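Local atomic coordinates of embryonic developmental protein tofu-6 (Caenorhabditis elegans, PDB entry 7OCX), a protein that probably serves piRNA (21U-RNA) biogenesis as a subunit of the PETISCO complex, its RNA recognition motif domain pairing with that of PID-3. Residues 44-49 against 60-65. Residues are numbered along the deposited sequence; the frame is centred on the assembly and turned at random.
Sequences SYCRVV and GFVNMM
The rings of Tyr45 and Phe61 meet rim to rim, CD2 of Tyr45 lying 4.2 Å from CE2 of Phe61 and each close to the plane of the other ring, so neither aromatic face is used between them. Phe61 instead packs its ring against Tyr13 and, edge-to-face, against His94. The guanidinium of Arg47 has the Tyr45 hydroxyl above one face, offset toward the rim, while its NH1 forms a salt bridge with Asp30.

Tyr45, Arg47 and Phe61 belong to the antiparallel hairpin of strands 43-51 and 57-64 in an RNA recognition motif fold, whose helices pack on one side of the sheet. On that side Cys46 and Val62, small enough to fit beneath helix 30-38, touch through SG and CG2 at 4.3 Å. Tyr45, Arg47, Phe61 and Asn63 occupy the other face, where the two aromatic rings adjoin, while the end of Arg47 turns away from the partner strand. Gly60, paired with Val48, brings its CA within 3.2 Å of Arg47 O, a close approach that suits a residue with no side chain.

Strand 43-51 is outermost within the chain, and the chain of PID-3 meets its start: Ser44 O accepts hydrogen bonds from Asn55 and Gln58 of PID-3. Met65, bent at chi2 (77°) and chi3, brings its flexible tip back to Ser44, CE to CA 3.5 Å. Here a classic beta bulge sets Ser44 and Tyr45 opposite Asn63, whose O takes two N-H groups: Ser44 N at 2.8 Å, tilted from the carbonyl plane, and Tyr45 N at 3.2 Å, in that plane on a lone pair.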
ATOM      1  N   SER C  44     -14.293   3.219  -5.970  1.00 32.81           N
ATOM      2  CA  SER C  44     -13.334   3.018  -7.050  0.51 31.73           C
ATOM      3  C   SER C  44     -13.806   3.578  -8.381  1.00 33.37           C
ATOM      4  O   SER C  44     -13.001   4.118  -9.149  1.00 33.47           O
ATOM      5  CB  SER C  44     -13.048   1.522  -7.230  0.51 34.67           C
ATOM      6  OG  SER C  44     -12.333   1.298  -8.428  0.51 35.75           O
ATOM      7  N   TYR C  45     -15.096   3.440  -8.690  1.00 31.46           N
ATOM      8  CA  TYR C  45     -15.644   3.941  -9.943  1.00 34.52           C
ATOM      9  C   TYR C  45     -17.121   4.248  -9.787  1.00 33.70           C
ATOM     10  O   TYR C  45     -17.829   3.591  -9.033  1.00 32.71           O
ATOM     11  CB  TYR C  45     -15.508   2.978 -11.122  1.00 39.09           C
ATOM     12  CG  TYR C  45     -15.765   3.642 -12.468  1.00 46.11           C
ATOM     13  CD1 TYR C  45     -15.289   4.929 -12.733  1.00 47.08           C
ATOM     14  CD2 TYR C  45     -16.460   2.980 -13.479  1.00 52.13           C
ATOM     15  CE1 TYR C  45     -15.514   5.543 -13.956  1.00 49.13           C
ATOM     16  CE2 TYR C  45     -16.681   3.582 -14.712  1.00 53.58           C
ATOM     17  CZ  TYR C  45     -16.204   4.862 -14.941  1.00 60.41           C
ATOM     18  OH  TYR C  45     -16.427   5.453 -16.164  1.00 79.73           O
ATOM     19  N   CYS C  46     -17.585   5.186 -10.604  1.00 32.67           N
ATOM     20  CA  CYS C  46     -18.904   5.763 -10.480  1.00 35.77           C
ATOM     21  C   CYS C  46     -19.315   6.330 -11.829  1.00 37.28           C
ATOM     22  O   CYS C  46     -18.601   7.175 -12.370  1.00 42.60           O
ATOM     23  CB  CYS C  46     -18.840   6.859  -9.419  1.00 44.22           C
ATOM     24  SG  CYS C  46     -20.337   7.571  -9.066  1.00 43.96           S
ATOM     25  N   ARG C  47     -20.460   5.902 -12.363  1.00 37.99           N
ATOM     26  CA  ARG C  47     -20.885   6.480 -13.626  1.00 43.79           C
ATOM     27  C   ARG C  47     -22.402   6.422 -13.749  1.00 47.07           C
ATOM     28  O   ARG C  47     -23.052   5.484 -13.285  1.00 39.18           O
ATOM     29  CB  ARG C  47     -20.207   5.766 -14.816  1.00 53.62           C
ATOM     30  CG  ARG C  47     -20.557   6.320 -16.205  1.00 62.81           C
ATOM     31  CD  ARG C  47     -20.052   7.769 -16.474  1.00 75.38           C
ATOM     32  NE  ARG C  47     -18.609   7.957 -16.635  1.00100.25           N
ATOM     33  CZ  ARG C  47     -17.787   8.486 -15.731  1.00 84.23           C
ATOM     34  NH1 ARG C  47     -18.206   8.832 -14.517  1.00 43.74           N
ATOM     35  NH2 ARG C  47     -16.514   8.691 -16.061  1.00 65.05           N
ATOM     36  N   VAL C  48     -22.951   7.470 -14.347  1.00 41.31           N
ATOM     37  CA  VAL C  48     -24.324   7.487 -14.833  1.00 45.10           C
ATOM     38  C   VAL C  48     -24.296   7.049 -16.289  1.00 52.32           C
ATOM     39  O   VAL C  48     -23.651   7.700 -17.118  1.00 50.20           O
ATOM     40  CB  VAL C  48     -24.934   8.889 -14.698  1.00 44.09           C
ATOM     41  CG1 VAL C  48     -26.276   8.942 -15.401  1.00 48.71           C
ATOM     42  CG2 VAL C  48     -25.057   9.251 -13.241  1.00 49.55           C
ATOM     43  N   VAL C  49     -24.994   5.956 -16.604  1.00 52.42           N
ATOM     44  CA  VAL C  49     -24.852   5.325 -17.903  1.00 51.58           C
ATOM     45  C   VAL C  49     -26.032   5.596 -18.827  1.00 51.87           C
ATOM     46  O   VAL C  49     -25.847   5.586 -20.044  1.00 66.00           O
ATOM     47  CB  VAL C  49     -24.620   3.802 -17.766  1.00 50.06           C
ATOM     48  CG1 VAL C  49     -23.280   3.485 -17.111  1.00 48.76           C
ATOM     49  CG2 VAL C  49     -25.759   3.126 -17.043  1.00 52.73           C
ATOM     50  N   GLY C  60     -27.227   3.797 -13.291  1.00 47.77           N
ATOM     51  CA  GLY C  60     -25.845   3.967 -12.907  1.00 44.63           C
ATOM     52  C   GLY C  60     -25.165   2.697 -12.450  1.00 42.69           C
ATOM     53  O   GLY C  60     -25.737   1.603 -12.434  1.00 37.91           O
ATOM     54  N   PHE C  61     -23.907   2.879 -12.079  1.00 39.22           N
ATOM     55  CA  PHE C  61     -23.019   1.797 -11.703  1.00 38.87           C
ATOM     56  C   PHE C  61     -22.038   2.398 -10.717  1.00 38.58           C
ATOM     57  O   PHE C  61     -21.547   3.510 -10.924  1.00 37.34           O
ATOM     58  CB  PHE C  61     -22.293   1.244 -12.913  1.00 35.29           C
ATOM     59  CG  PHE C  61     -21.243   0.288 -12.577  1.00 52.36           C
ATOM     60  CD1 PHE C  61     -21.581  -0.990 -12.125  1.00 60.46           C
ATOM     61  CD2 PHE C  61     -19.922   0.624 -12.729  1.00 53.10           C
ATOM     62  CE1 PHE C  61     -20.604  -1.910 -11.812  1.00 57.96           C
ATOM     63  CE2 PHE C  61     -18.963  -0.286 -12.449  1.00 57.14           C
ATOM     64  CZ  PHE C  61     -19.300  -1.567 -11.985  1.00 54.06           C
ATOM     65  N   VAL C  62     -21.803   1.691  -9.625  1.00 35.01           N
ATOM     66  CA  VAL C  62     -20.857   2.112  -8.603  1.00 32.76           C
ATOM     67  C   VAL C  62     -20.043   0.899  -8.188  1.00 36.12           C
ATOM     68  O   VAL C  62     -20.615  -0.160  -7.926  1.00 39.61           O
ATOM     69  CB  VAL C  62     -21.557   2.706  -7.367  1.00 37.88           C
ATOM     70  CG1 VAL C  62     -20.541   3.012  -6.291  1.00 39.35           C
ATOM     71  CG2 VAL C  62     -22.273   3.951  -7.742  1.00 41.14           C
ATOM     72  N   ASN C  63     -18.716   1.052  -8.120  1.00 34.44           N
ATOM     73  CA  ASN C  63     -17.842   0.006  -7.599  0.58 33.51           C
ATOM     74  C   ASN C  63     -17.145   0.580  -6.371  1.00 35.39           C
ATOM     75  O   ASN C  63     -16.505   1.636  -6.455  1.00 32.22           O
ATOM     76  CB  ASN C  63     -16.849  -0.479  -8.676  0.58 38.30           C
ATOM     77  CG  ASN C  63     -16.193  -1.807  -8.303  0.58 40.41           C
ATOM     78  OD1 ASN C  63     -16.810  -2.864  -8.477  0.58 40.52           O
ATOM     79  ND2 ASN C  63     -14.921  -1.782  -7.905  0.58 46.86           N
ATOM     80  N   MET C  64     -17.276  -0.109  -5.241  1.00 34.98           N
ATOM     81  CA  MET C  64     -16.561   0.328  -4.060  1.00 36.46           C
ATOM     82  C   MET C  64     -15.107  -0.121  -4.136  1.00 31.97           C
ATOM     83  O   MET C  64     -14.733  -1.002  -4.913  1.00 34.60           O
ATOM     84  CB  MET C  64     -17.225  -0.190  -2.792  1.00 37.07           C
ATOM     85  CG  MET C  64     -18.694   0.158  -2.611  1.00 37.17           C
ATOM     86  SD  MET C  64     -19.054   1.898  -2.696  1.00 35.88           S
ATOM     87  CE  MET C  64     -18.427   2.454  -1.097  1.00 39.07           C
ATOM     88  N   MET C  65     -14.269   0.525  -3.335  1.00 31.58           N
ATOM     89  CA  MET C  65     -12.854   0.185  -3.356  1.00 32.96           C
ATOM     90  C   MET C  65     -12.591  -1.201  -2.787  1.00 40.45           C
ATOM     91  O   MET C  65     -11.565  -1.811  -3.110  1.00 38.11           O
ATOM     92  CB  MET C  65     -12.056   1.229  -2.579  1.00 33.53           C
ATOM     93  CG  MET C  65     -10.587   1.017  -2.732  1.00 42.92           C
ATOM     94  SD  MET C  65      -9.856   1.550  -4.272  1.00 56.20           S
ATOM     95  CE  MET C  65     -10.771   3.032  -4.682  1.00 37.41           C
TER